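PDB 2PH5: homospermidine synthase from Legionella pneumophila subsp. pneumophila str. Philadelphia 1, which binds NAD and probably catalyses the formation of the polyamine homospermidine. Local coordinates for residues Gly235-Glu240 with Leu290-Glu295; Ala239-Gly244 with Ile265-Pro270; Val202-Glu207 with Thr316-Tyr321; Val223-Ala228 with Asn322-Ala327; Ala206-Gln211 with Gly284-Phe289. All coordinates share one frame; numbering follows the deposited sequence.

Interaction 1 of 5, residues Gly235-Glu240 with Leu290-Glu295; sequences GLQPAE and LITHAE
Gln-237 reaches Thr-292 because its CG lies beside the backbone N (chi1 -60°) and the chain then runs out extended, while Thr-292 tucks OG1 between its own backbone N and carbonyl carbon (chi1 68°), which leaves CG2 beside the backbone N, facing strand 238-242. The two side chains cross at about a right angle. OG1 of Thr-292 comes 3.3 Å from OE1 of Gln-237, a weak hydrogen bond and not a settled one, because Glu-234 O, itself only weakly bonded, is within reach of the same proton. The methyl of Thr-292 rests on the first residues of the strand: its CG2 is 3.8 Å from Ala-239 CA and 4.1 Å from Glu-240 CB. Further along, Ala-239 CB packs on Leu-290 CG at 4.3 Å.

The carboxylate of Glu-240 comes near the 290-295 loop without bonding to it, OE2 lying 3.3 Å from His-293 O, two acceptors. Its backbone end is tied to that loop through water: one molecule accepts from His-293 N at 3.0 Å and lies 3.2 Å from Glu-240 O, to which it can donate. A second water can donate to Ile-291 O at 2.9 Å and reaches Glu-240 O only weakly. Leu-236 O meanwhile bonds to Tyr-454 OH of the second subunit. The buried contact thus joins the end of helix 228-236 and the start of strand 238-242 to the loop whose His-293 packs beside Asn-159 and Pro-160, at the border of the NAD site.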
# COMPACT_ATOMS: atom_id res chain seq x y z
N GLY A 235 -9.51 11.70 1.01
CA GLY A 235 -8.09 11.60 0.75
C GLY A 235 -7.58 12.60 -0.28
O GLY A 235 -6.38 12.88 -0.34
N LEU A 236 -8.48 13.14 -1.09
CA LEU A 236 -8.07 14.10 -2.10
C LEU A 236 -7.87 15.50 -1.53
O LEU A 236 -7.05 16.27 -2.02
CB LEU A 236 -9.11 14.14 -3.24
CG LEU A 236 -8.70 13.58 -4.61
CD1 LEU A 236 -8.17 12.18 -4.48
CD2 LEU A 236 -9.91 13.61 -5.54
N GLN A 237 -8.62 15.83 -0.47
CA GLN A 237 -8.51 17.15 0.15
C GLN A 237 -7.24 17.31 0.97
O GLN A 237 -6.65 16.33 1.42
CB GLN A 237 -9.72 17.42 1.05
CG GLN A 237 -11.05 17.38 0.33
CD GLN A 237 -12.22 17.45 1.29
OE1 GLN A 237 -12.27 16.71 2.28
NE2 GLN A 237 -13.17 18.35 1.01
N PRO A 238 -6.80 18.56 1.17
CA PRO A 238 -5.58 18.80 1.95
C PRO A 238 -5.72 18.46 3.44
O PRO A 238 -6.78 18.66 4.03
CB PRO A 238 -5.32 20.29 1.71
CG PRO A 238 -6.71 20.85 1.53
CD PRO A 238 -7.37 19.81 0.64
N ALA A 239 -4.64 17.95 4.03
CA ALA A 239 -4.63 17.58 5.44
C ALA A 239 -5.15 18.71 6.35
O ALA A 239 -4.66 19.85 6.27
CB ALA A 239 -3.21 17.19 5.86
N GLU A 240 -6.13 18.39 7.19
CA GLU A 240 -6.73 19.34 8.12
C GLU A 240 -6.37 18.96 9.56
O GLU A 240 -6.57 17.82 9.97
CB GLU A 240 -8.26 19.37 7.97
CG GLU A 240 -8.93 20.49 8.76
CD GLU A 240 -10.44 20.47 8.61
OE1 GLU A 240 -10.94 20.69 7.49
OE2 GLU A 240 -11.13 20.23 9.62
N LEU A 290 -3.55 10.60 7.41
CA LEU A 290 -4.11 11.76 8.09
C LEU A 290 -5.31 12.29 7.29
O LEU A 290 -5.35 13.46 6.91
CB LEU A 290 -3.03 12.83 8.27
CG LEU A 290 -3.28 14.17 8.98
CD1 LEU A 290 -4.34 14.09 10.04
CD2 LEU A 290 -1.96 14.64 9.56
N ILE A 291 -6.26 11.40 7.04
CA ILE A 291 -7.49 11.70 6.31
C ILE A 291 -8.25 12.80 7.03
O ILE A 291 -8.45 12.73 8.24
CB ILE A 291 -8.40 10.45 6.20
CG1 ILE A 291 -8.26 9.81 4.82
CG2 ILE A 291 -9.86 10.83 6.38
CD1 ILE A 291 -6.90 9.34 4.50
N THR A 292 -8.70 13.79 6.28
CA THR A 292 -9.44 14.91 6.85
C THR A 292 -10.86 14.53 7.30
O THR A 292 -11.40 13.50 6.89
CB THR A 292 -9.55 16.01 5.80
OG1 THR A 292 -10.41 15.57 4.74
CG2 THR A 292 -8.18 16.32 5.21
N HIS A 293 -11.46 15.37 8.15
CA HIS A 293 -12.84 15.14 8.59
C HIS A 293 -13.55 16.40 9.09
O HIS A 293 -12.94 17.47 9.21
CB HIS A 293 -12.92 14.05 9.67
CG HIS A 293 -13.57 12.78 9.19
ND1 HIS A 293 -14.91 12.70 8.87
CD2 HIS A 293 -13.06 11.55 8.98
CE1 HIS A 293 -15.19 11.47 8.49
NE2 HIS A 293 -14.09 10.75 8.54
N ALA A 294 -14.84 16.28 9.36
CA ALA A 294 -15.64 17.42 9.81
C ALA A 294 -15.47 17.73 11.29
O ALA A 294 -15.16 18.86 11.66
CB ALA A 294 -17.12 17.17 9.49
N GLU A 295 -15.68 16.71 12.12
CA GLU A 295 -15.59 16.85 13.56
C GLU A 295 -14.20 17.21 14.10
O GLU A 295 -13.93 17.02 15.29
CB GLU A 295 -16.09 15.57 14.24
CG GLU A 295 -17.27 15.78 15.19
CD GLU A 295 -17.72 14.51 15.90
OE1 GLU A 295 -18.63 14.59 16.75
OE2 GLU A 295 -17.17 13.43 15.61
O HOH W 1 -7.74 14.70 10.24
O HOH W 2 -9.66 17.28 9.63

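Interaction 2 of 5, residues Ala239-Gly244 with Ile265-Pro270; sequences AEIGWG and IYLSRP
Residues 239-242 and 265-267 run antiparallel, with strand axes 4.9 Å apart and N-to-C directions at 153°, Ile-241 and Ile-265 forming a hydrogen-bonded pair and Glu-240 and Tyr-266 a non-hydrogen-bonded one. They belong to a three-stranded antiparallel sheet, in which 264-267 is the middle strand and 254-255 lies on its far side. Ile-241 N donates to Ile-265 O at 2.9 Å, and Leu-267 N to Ala-239 O at 3.0 Å. The return bond from Ile-265 N to Ile-241 O is less certain, because that oxygen is modelled too close to a neighbour.

On one face Glu-240 and Tyr-266 lie side by side and point the same way, the aliphatic part of the glutamate against the phenol: Glu-240 CG is 3.6 Å from Tyr-266 CE2. At the end of the pairing Ala-239 CB meets Leu-267 CB at 3.6 Å. The other face carries Ile-241 and Ile-265, again side by side, and Leu-267 is a neighbour, its CD2 4.2 Å from Ile-241 CD1. Trp-243, just past the strand, lies edge-to-face with Trp-250 and offers a ring face to Ile-265. That isoleucine is fully extended (chi1 174°), which carries CD1 over the six-membered ring of Trp-243 in a CH-pi contact, 3.9 Å from the centroid and 9° off the normal.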
# COMPACT_ATOMS: atom_id res chain seq x y z
N ALA A 239 -4.64 17.95 4.03
CA ALA A 239 -4.63 17.58 5.44
C ALA A 239 -5.15 18.71 6.35
O ALA A 239 -4.66 19.85 6.27
CB ALA A 239 -3.21 17.19 5.86
N GLU A 240 -6.13 18.39 7.19
CA GLU A 240 -6.73 19.34 8.12
C GLU A 240 -6.37 18.96 9.56
O GLU A 240 -6.57 17.82 9.97
CB GLU A 240 -8.26 19.37 7.97
CG GLU A 240 -8.93 20.49 8.76
CD GLU A 240 -10.44 20.47 8.61
OE1 GLU A 240 -10.94 20.69 7.49
OE2 GLU A 240 -11.13 20.23 9.62
N ILE A 241 -5.86 19.92 10.32
CA ILE A 241 -5.41 19.65 11.68
C ILE A 241 -5.75 20.72 12.72
O ILE A 241 -5.55 21.91 12.49
CB ILE A 241 -3.88 19.46 11.70
CG1 ILE A 241 -3.45 18.52 10.57
CG2 ILE A 241 -3.44 18.91 13.04
CD1 ILE A 241 -1.96 18.51 10.32
N GLY A 242 -6.27 20.28 13.87
CA GLY A 242 -6.57 21.21 14.95
C GLY A 242 -5.24 21.51 15.61
O GLY A 242 -4.62 20.61 16.18
N TRP A 243 -4.78 22.76 15.54
CA TRP A 243 -3.49 23.10 16.13
C TRP A 243 -3.51 23.28 17.64
O TRP A 243 -4.16 24.18 18.15
CB TRP A 243 -2.93 24.36 15.48
CG TRP A 243 -1.43 24.38 15.42
CD1 TRP A 243 -0.61 25.41 15.76
CD2 TRP A 243 -0.58 23.32 14.96
NE1 TRP A 243 0.71 25.07 15.53
CE2 TRP A 243 0.75 23.79 15.04
CE3 TRP A 243 -0.81 22.02 14.48
CZ2 TRP A 243 1.85 23.01 14.66
CZ3 TRP A 243 0.28 21.25 14.10
CH2 TRP A 243 1.60 21.75 14.19
N GLY A 244 -2.79 22.41 18.35
CA GLY A 244 -2.75 22.49 19.79
C GLY A 244 -1.79 23.56 20.28
O GLY A 244 -0.79 23.84 19.62
N ILE A 265 -5.24 24.15 10.90
CA ILE A 265 -4.04 24.34 10.13
C ILE A 265 -4.16 23.37 8.97
O ILE A 265 -4.80 22.32 9.09
CB ILE A 265 -2.80 24.04 11.01
CG1 ILE A 265 -1.53 24.09 10.17
CG2 ILE A 265 -2.94 22.67 11.67
CD1 ILE A 265 -0.30 23.63 10.93
N TYR A 266 -3.60 23.72 7.83
CA TYR A 266 -3.69 22.84 6.68
C TYR A 266 -2.31 22.52 6.14
O TYR A 266 -1.34 23.18 6.47
CB TYR A 266 -4.56 23.46 5.59
CG TYR A 266 -5.99 23.66 6.02
CD1 TYR A 266 -6.34 24.70 6.89
CD2 TYR A 266 -6.99 22.77 5.63
CE1 TYR A 266 -7.63 24.83 7.37
CE2 TYR A 266 -8.29 22.90 6.11
CZ TYR A 266 -8.60 23.93 6.98
OH TYR A 266 -9.88 24.04 7.48
N LEU A 267 -2.25 21.47 5.34
CA LEU A 267 -1.01 21.03 4.73
C LEU A 267 -1.24 20.99 3.23
O LEU A 267 -2.34 20.68 2.78
CB LEU A 267 -0.64 19.64 5.26
CG LEU A 267 0.48 19.50 6.31
CD1 LEU A 267 0.34 20.53 7.41
CD2 LEU A 267 0.44 18.09 6.87
N SER A 268 -0.22 21.34 2.45
CA SER A 268 -0.34 21.34 0.99
C SER A 268 -0.74 19.95 0.48
O SER A 268 -1.80 19.79 -0.13
CB SER A 268 0.98 21.75 0.34
OG SER A 268 1.47 22.96 0.90
N ARG A 269 0.11 18.97 0.73
CA ARG A 269 -0.13 17.59 0.29
C ARG A 269 -1.54 17.08 0.63
O ARG A 269 -2.13 17.50 1.63
CB ARG A 269 0.93 16.69 0.92
CG ARG A 269 2.35 17.20 0.68
CD ARG A 269 3.40 16.31 1.28
NE ARG A 269 3.37 14.98 0.70
CZ ARG A 269 4.25 14.02 0.98
NH1 ARG A 269 5.23 14.26 1.84
NH2 ARG A 269 4.15 12.83 0.40
N PRO A 270 -2.10 16.18 -0.20
CA PRO A 270 -3.44 15.61 0.03
C PRO A 270 -3.38 14.77 1.31
O PRO A 270 -2.34 14.18 1.62
CB PRO A 270 -3.68 14.73 -1.20
CG PRO A 270 -2.81 15.34 -2.25
CD PRO A 270 -1.56 15.73 -1.50

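Interaction 3 of 5, residues Val202-Glu207 with Thr316-Tyr321; sequences VIHVAE and TVHYAY
Val-202 to Glu-207 and Thr-316 to Tyr-321 pair residue for residue as parallel neighbours in the mixed sheet of the C-terminal domain, twisted 22° against each other. The backbone bonds vary in length along the pairing: Ile-203 N donates to Thr-316 O at 2.8 Å and almost straight (171°), and only the last, Glu-207 N to Ala-320 O at 3.4 Å, is weak.

The buried histidines make the close-packed part. His-204 and His-318 lie side by side with their rings oblique, centroids 4.2 Å apart, and CD2 of His-204 sits over one face of His-318, 3.4 Å from its CE1. His-318 ND1 donates to Tyr-319 O, while His-204 ND1 bonds to Ser-278 OG. On the other face, Val-205 CB rests 3.5 Å from Tyr-319 CD2.

Around Glu-207, on that second face and toward the NAD site, packing is joined by polar and water-mediated contacts. A water that can donate to Glu-207 OE2, at 2.6 Å, also bonds to Tyr-321 OH, at 2.7 Å; that hydroxyl has a further bond to Trp-226 NE1. The extended Glu-207 chain ends beside Tyr-319, whose OH donates to OE1 at 2.6 Å, approaching from above the carboxylate plane although OE1 lies near the plane of the ring.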
# COMPACT_ATOMS: atom_id res chain seq x y z
N VAL A 202 -2.68 16.14 22.81
CA VAL A 202 -3.15 15.74 21.50
C VAL A 202 -4.14 14.57 21.55
O VAL A 202 -3.97 13.62 22.33
CB VAL A 202 -1.95 15.38 20.57
CG1 VAL A 202 -1.02 14.42 21.27
CG2 VAL A 202 -2.44 14.77 19.26
N ILE A 203 -5.19 14.67 20.74
CA ILE A 203 -6.22 13.65 20.64
C ILE A 203 -6.29 13.12 19.21
O ILE A 203 -6.40 13.89 18.26
CB ILE A 203 -7.63 14.22 20.97
CG1 ILE A 203 -7.73 14.62 22.44
CG2 ILE A 203 -8.69 13.19 20.64
CD1 ILE A 203 -9.13 15.09 22.85
N HIS A 204 -6.22 11.80 19.05
CA HIS A 204 -6.30 11.20 17.73
C HIS A 204 -7.57 10.36 17.63
O HIS A 204 -8.04 9.81 18.63
CB HIS A 204 -5.14 10.24 17.45
CG HIS A 204 -3.84 10.91 17.12
ND1 HIS A 204 -2.66 10.21 16.98
CD2 HIS A 204 -3.53 12.21 16.90
CE1 HIS A 204 -1.68 11.04 16.70
NE2 HIS A 204 -2.18 12.27 16.65
N VAL A 205 -8.12 10.29 16.43
CA VAL A 205 -9.25 9.42 16.17
C VAL A 205 -8.43 8.33 15.49
O VAL A 205 -8.03 8.47 14.33
CB VAL A 205 -10.26 10.03 15.16
CG1 VAL A 205 -11.35 9.01 14.85
CG2 VAL A 205 -10.89 11.29 15.76
N ALA A 206 -8.11 7.29 16.26
CA ALA A 206 -7.29 6.20 15.76
C ALA A 206 -8.14 4.99 15.42
O ALA A 206 -8.78 4.40 16.30
CB ALA A 206 -6.23 5.83 16.79
N GLU A 207 -8.16 4.64 14.14
CA GLU A 207 -8.95 3.51 13.67
C GLU A 207 -8.09 2.62 12.79
O GLU A 207 -7.24 3.10 12.04
CB GLU A 207 -10.17 3.99 12.87
CG GLU A 207 -11.03 2.87 12.29
CD GLU A 207 -12.20 3.39 11.45
OE1 GLU A 207 -12.46 4.61 11.49
OE2 GLU A 207 -12.86 2.57 10.77
N THR A 316 -4.17 19.31 20.05
CA THR A 316 -4.08 19.09 18.62
C THR A 316 -5.06 17.94 18.36
O THR A 316 -5.12 16.98 19.13
CB THR A 316 -2.64 18.70 18.20
OG1 THR A 316 -1.82 19.88 18.17
CG2 THR A 316 -2.61 18.04 16.83
N VAL A 317 -5.84 18.07 17.29
CA VAL A 317 -6.82 17.05 16.94
C VAL A 317 -6.84 16.76 15.44
O VAL A 317 -6.96 17.67 14.62
CB VAL A 317 -8.26 17.46 17.33
CG1 VAL A 317 -9.23 16.31 17.04
CG2 VAL A 317 -8.32 17.85 18.80
N HIS A 318 -6.72 15.48 15.11
CA HIS A 318 -6.75 15.04 13.73
C HIS A 318 -6.99 13.53 13.68
O HIS A 318 -6.97 12.85 14.70
CB HIS A 318 -5.46 15.43 12.99
CG HIS A 318 -4.24 14.68 13.43
ND1 HIS A 318 -4.05 13.34 13.18
CD2 HIS A 318 -3.11 15.10 14.06
CE1 HIS A 318 -2.87 12.97 13.63
NE2 HIS A 318 -2.27 14.02 14.17
N TYR A 319 -7.22 13.04 12.47
CA TYR A 319 -7.53 11.64 12.20
C TYR A 319 -6.26 10.84 11.81
O TYR A 319 -5.40 11.34 11.09
CB TYR A 319 -8.58 11.60 11.07
CG TYR A 319 -9.37 10.32 10.87
CD1 TYR A 319 -10.16 10.12 9.73
CD2 TYR A 319 -9.32 9.29 11.82
CE1 TYR A 319 -10.88 8.93 9.53
CE2 TYR A 319 -10.02 8.10 11.64
CZ TYR A 319 -10.80 7.93 10.49
OH TYR A 319 -11.51 6.75 10.33
N ALA A 320 -6.15 9.61 12.31
CA ALA A 320 -5.03 8.70 12.02
C ALA A 320 -5.72 7.41 11.57
O ALA A 320 -5.95 6.50 12.36
CB ALA A 320 -4.20 8.45 13.28
N TYR A 321 -6.05 7.35 10.28
CA TYR A 321 -6.78 6.22 9.70
C TYR A 321 -5.96 5.19 8.94
O TYR A 321 -5.06 5.53 8.18
CB TYR A 321 -7.85 6.76 8.74
CG TYR A 321 -8.80 5.73 8.16
CD1 TYR A 321 -9.22 5.82 6.83
CD2 TYR A 321 -9.34 4.71 8.95
CE1 TYR A 321 -10.16 4.94 6.31
CE2 TYR A 321 -10.29 3.82 8.43
CZ TYR A 321 -10.69 3.94 7.11
OH TYR A 321 -11.64 3.08 6.59
O HOH W 3 -12.93 1.54 8.37

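Interaction 4 of 5, residues Val223-Ala228 with Asn322-Ala327; sequences VNTWSA and NPCPDA
Cys-324 faces Asn-224 and Thr-225 across this buried contact, and its side chain can be followed outward. CB lies 3.9 Å from the methyl CG2 of Thr-225. Set between its own backbone N and carbonyl carbon (chi1 65°), SG touches that methyl too, at 3.8 Å, and has Asn-224 OD1 at 4.1 Å. Cys-324 stands at the N-cap of helix 325-336, and its SG takes a weak capping bond from Ala-327 N, 3.5 Å away.

A water links the segments. It accepts from Cys-324 N at 2.9 Å and donates to Asn-224 OD1 and to Thr-225 OG1, the latter at 2.8 Å. Three residues thus share one solvent molecule, and Thr-225 OG1 is also hydrogen-bonded to Asp-209 OD2.

The helix itself leans on the end of strand 221-224. Val-223 CG1 lies alongside Asp-326, 4.0 Å from its CB, and Ala-327 CA lies 3.1 Å from Val-223 O, a bent CA-H...O contact. The carboxylate of Asp-326 has its own partner in Thr-213. The arrangement is a capped helix start packed against a strand end, next to the turn whose Ser-227 caps helix 228-236 and touches the bound NAD.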
# COMPACT_ATOMS: atom_id res chain seq x y z
N VAL A 223 -11.92 -0.63 -3.58
CA VAL A 223 -12.64 -1.47 -2.63
C VAL A 223 -12.51 -0.95 -1.20
O VAL A 223 -11.42 -0.59 -0.75
CB VAL A 223 -12.11 -2.93 -2.72
CG1 VAL A 223 -13.00 -3.88 -1.91
CG2 VAL A 223 -12.09 -3.37 -4.17
N ASN A 224 -13.63 -0.89 -0.49
CA ASN A 224 -13.63 -0.38 0.87
C ASN A 224 -14.78 -0.94 1.68
O ASN A 224 -15.79 -1.40 1.14
CB ASN A 224 -13.70 1.15 0.83
CG ASN A 224 -13.42 1.79 2.19
OD1 ASN A 224 -12.69 1.24 3.01
ND2 ASN A 224 -14.01 2.96 2.41
N THR A 225 -14.62 -0.93 3.00
CA THR A 225 -15.64 -1.45 3.88
C THR A 225 -16.82 -0.49 3.95
O THR A 225 -17.87 -0.84 4.49
CB THR A 225 -15.06 -1.71 5.26
OG1 THR A 225 -14.33 -0.56 5.70
CG2 THR A 225 -14.11 -2.92 5.18
N TRP A 226 -16.63 0.71 3.42
CA TRP A 226 -17.69 1.71 3.36
C TRP A 226 -17.58 2.43 2.03
O TRP A 226 -16.82 2.01 1.16
CB TRP A 226 -17.61 2.71 4.51
CG TRP A 226 -16.26 3.29 4.75
CD1 TRP A 226 -15.17 2.65 5.24
CD2 TRP A 226 -15.87 4.66 4.57
NE1 TRP A 226 -14.12 3.52 5.39
CE2 TRP A 226 -14.52 4.76 4.98
CE3 TRP A 226 -16.52 5.81 4.10
CZ2 TRP A 226 -13.81 5.98 4.95
CZ3 TRP A 226 -15.81 7.02 4.06
CH2 TRP A 226 -14.47 7.08 4.48
N SER A 227 -18.33 3.52 1.86
CA SER A 227 -18.30 4.25 0.60
C SER A 227 -16.92 4.54 0.03
O SER A 227 -16.12 5.26 0.64
CB SER A 227 -19.04 5.58 0.73
OG SER A 227 -18.95 6.29 -0.48
N ALA A 228 -16.65 4.00 -1.15
CA ALA A 228 -15.37 4.22 -1.79
C ALA A 228 -15.22 5.72 -2.11
O ALA A 228 -14.15 6.30 -1.88
CB ALA A 228 -15.25 3.39 -3.06
N ASN A 322 -6.30 3.93 9.15
CA ASN A 322 -5.65 2.83 8.46
C ASN A 322 -6.82 1.96 8.02
O ASN A 322 -7.36 1.18 8.82
CB ASN A 322 -4.73 2.07 9.40
CG ASN A 322 -3.86 1.07 8.67
OD1 ASN A 322 -3.20 0.23 9.28
ND2 ASN A 322 -3.85 1.15 7.34
N PRO A 323 -7.23 2.08 6.75
CA PRO A 323 -8.34 1.32 6.17
C PRO A 323 -8.03 -0.16 6.01
O PRO A 323 -6.94 -0.62 6.33
CB PRO A 323 -8.56 2.02 4.83
CG PRO A 323 -7.16 2.35 4.43
CD PRO A 323 -6.56 2.89 5.71
N CYS A 324 -9.02 -0.91 5.53
CA CYS A 324 -8.84 -2.34 5.33
C CYS A 324 -7.81 -2.54 4.23
O CYS A 324 -7.74 -1.75 3.29
CB CYS A 324 -10.17 -2.98 4.94
SG CYS A 324 -10.76 -2.41 3.36
N PRO A 325 -6.99 -3.59 4.32
CA PRO A 325 -5.97 -3.84 3.30
C PRO A 325 -6.40 -3.60 1.85
O PRO A 325 -5.60 -3.15 1.02
CB PRO A 325 -5.53 -5.29 3.56
CG PRO A 325 -6.62 -5.86 4.44
CD PRO A 325 -7.03 -4.70 5.29
N ASP A 326 -7.66 -3.89 1.53
CA ASP A 326 -8.16 -3.68 0.18
C ASP A 326 -8.24 -2.19 -0.14
O ASP A 326 -7.97 -1.77 -1.27
CB ASP A 326 -9.55 -4.31 0.00
CG ASP A 326 -9.49 -5.81 -0.25
OD1 ASP A 326 -10.55 -6.46 -0.21
OD2 ASP A 326 -8.38 -6.34 -0.51
N ALA A 327 -8.60 -1.39 0.86
CA ALA A 327 -8.68 0.06 0.66
C ALA A 327 -7.25 0.62 0.60
O ALA A 327 -7.03 1.69 0.04
CB ALA A 327 -9.46 0.72 1.80
O HOH W 4 -11.67 0.05 4.95

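Interaction 5 of 5, residues Ala206-Gln211 with Gly284-Phe289; sequences AEQDSQ and GAFHGF
Gln-208 and Phe-286 make an amide-on-ring contact that dominates this crossing of two strands. The side chains slide past each other in opposite directions. NE2 of Gln-208 lies over one face of the phenyl, toward its rim and 3.2 Å from Phe-286 CD1, with the amide tilted 37° to the ring, while OE1 of Gln-208 reaches back to Phe-286 CB at 3.3 Å. Phe-286 turns its CG between the backbone N and the carbonyl carbon (chi1 72°), which brings the ring to the side of Gln-208.

Apolar contact is slight. Ala-206 CB meets the ring edge near its plane, 4.4 Å from Phe-286 CZ, and within its own strand the rim of the ring comes close to Gly-288, whose CA is 3.6 Å from Phe-286 CE2. The strands themselves cross at 96°, 8.4 Å apart at their axes, so side chains rather than backbones make the contact.

Conventional hydrogen bonds stay within 206-211, where Asp-209 OD1 and Gln-211 N close an Asx turn, or lead elsewhere, as from Asp-209 OD2 to Thr-225. On the other strand, His-287 NE2 is hydrogen-bonded to Glu-338 OE2 of the second subunit, and the backbone N of His-287 bonds to Ser-336 there.

With no conventional hydrogen bond between the segments, the large mixed sheet and the two-stranded sheet of 275-278 and 286-289 meet here by van der Waals and amide-ring contact, so that their junction at this point rests mainly on the fit of one amide against one ring.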
# COMPACT_ATOMS: atom_id res chain seq x y z
N ALA A 206 -8.11 7.29 16.26
CA ALA A 206 -7.29 6.20 15.76
C ALA A 206 -8.14 4.99 15.42
O ALA A 206 -8.78 4.40 16.30
CB ALA A 206 -6.23 5.83 16.79
N GLU A 207 -8.16 4.64 14.14
CA GLU A 207 -8.95 3.51 13.67
C GLU A 207 -8.09 2.62 12.79
O GLU A 207 -7.24 3.10 12.04
CB GLU A 207 -10.17 3.99 12.87
CG GLU A 207 -11.03 2.87 12.29
CD GLU A 207 -12.20 3.39 11.45
OE1 GLU A 207 -12.46 4.61 11.49
OE2 GLU A 207 -12.86 2.57 10.77
N GLN A 208 -8.34 1.32 12.89
CA GLN A 208 -7.60 0.37 12.10
C GLN A 208 -8.53 -0.74 11.65
O GLN A 208 -8.97 -1.55 12.45
CB GLN A 208 -6.45 -0.17 12.93
CG GLN A 208 -5.20 -0.43 12.12
CD GLN A 208 -3.96 -0.29 12.97
OE1 GLN A 208 -2.87 -0.75 12.59
NE2 GLN A 208 -4.10 0.35 14.13
N ASP A 209 -8.82 -0.75 10.35
CA ASP A 209 -9.71 -1.73 9.73
C ASP A 209 -8.86 -2.89 9.24
O ASP A 209 -8.01 -2.73 8.36
CB ASP A 209 -10.42 -1.08 8.53
CG ASP A 209 -11.69 -1.82 8.13
OD1 ASP A 209 -11.73 -3.07 8.17
OD2 ASP A 209 -12.67 -1.13 7.76
N SER A 210 -9.11 -4.07 9.80
CA SER A 210 -8.38 -5.28 9.43
C SER A 210 -9.27 -6.28 8.69
O SER A 210 -8.90 -7.45 8.55
CB SER A 210 -7.77 -5.95 10.67
OG SER A 210 -8.77 -6.41 11.57
N GLN A 211 -10.43 -5.85 8.22
CA GLN A 211 -11.31 -6.78 7.52
C GLN A 211 -10.70 -7.22 6.19
O GLN A 211 -10.39 -6.38 5.35
CB GLN A 211 -12.69 -6.14 7.31
CG GLN A 211 -13.33 -5.72 8.65
CD GLN A 211 -14.61 -4.92 8.50
OE1 GLN A 211 -15.71 -5.49 8.34
NE2 GLN A 211 -14.49 -3.59 8.55
N GLY A 284 -1.47 -2.17 17.90
CA GLY A 284 -0.47 -1.30 18.48
C GLY A 284 -0.03 -0.17 17.57
O GLY A 284 -0.81 0.27 16.71
N ALA A 285 1.20 0.29 17.75
CA ALA A 285 1.78 1.37 16.95
C ALA A 285 1.59 1.11 15.47
O ALA A 285 1.78 -0.01 15.01
CB ALA A 285 3.27 1.49 17.25
N PHE A 286 1.23 2.14 14.72
CA PHE A 286 1.04 1.99 13.28
C PHE A 286 1.12 3.34 12.59
O PHE A 286 1.23 4.37 13.25
CB PHE A 286 -0.32 1.35 12.98
CG PHE A 286 -1.49 2.27 13.23
CD1 PHE A 286 -1.87 2.61 14.52
CD2 PHE A 286 -2.18 2.84 12.15
CE1 PHE A 286 -2.92 3.50 14.76
CE2 PHE A 286 -3.23 3.73 12.37
CZ PHE A 286 -3.61 4.06 13.68
N HIS A 287 1.10 3.33 11.26
CA HIS A 287 1.12 4.58 10.51
C HIS A 287 -0.20 4.74 9.78
O HIS A 287 -0.48 4.03 8.81
CB HIS A 287 2.26 4.60 9.49
CG HIS A 287 3.62 4.77 10.10
ND1 HIS A 287 4.74 5.07 9.34
CD2 HIS A 287 4.05 4.66 11.38
CE1 HIS A 287 5.79 5.14 10.14
NE2 HIS A 287 5.40 4.89 11.38
N GLY A 288 -1.03 5.66 10.25
CA GLY A 288 -2.31 5.87 9.60
C GLY A 288 -2.29 7.07 8.66
O GLY A 288 -1.40 7.92 8.73
N PHE A 289 -3.27 7.13 7.75
CA PHE A 289 -3.39 8.24 6.83
C PHE A 289 -4.05 9.38 7.60
O PHE A 289 -4.99 9.15 8.36
CB PHE A 289 -4.27 7.89 5.62
CG PHE A 289 -3.66 6.90 4.68
CD1 PHE A 289 -3.79 5.53 4.91
CD2 PHE A 289 -2.92 7.33 3.58
CE1 PHE A 289 -3.19 4.60 4.07
CE2 PHE A 289 -2.31 6.41 2.73
CZ PHE A 289 -2.44 5.04 2.97

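In the fold
All five contacts are largely buried and lie within the C-terminal domain, but their chemistry differs. Interactions 2 and 3 are strand pairings held by backbone hydrogen bonds, one antiparallel in a small sheet, the other parallel in the large mixed sheet; Gly-242 N to Val-317 O connects them. Interactions 1, 4 and 5 depend on side chains and, chiefly in 1 and 4, on water, which also enters 3. Strand 238-242 serves interactions 1 and 2, and strand 202-213 serves 3 and 5. Interaction 4 meets 3 through Trp-226 and Tyr-321, and 5 through Thr-225 and Asp-209. Interaction 4 reaches NAD through Ser-227, with 1, 3 and 5 near it and 2 farther off; all but 3 touch the second subunit.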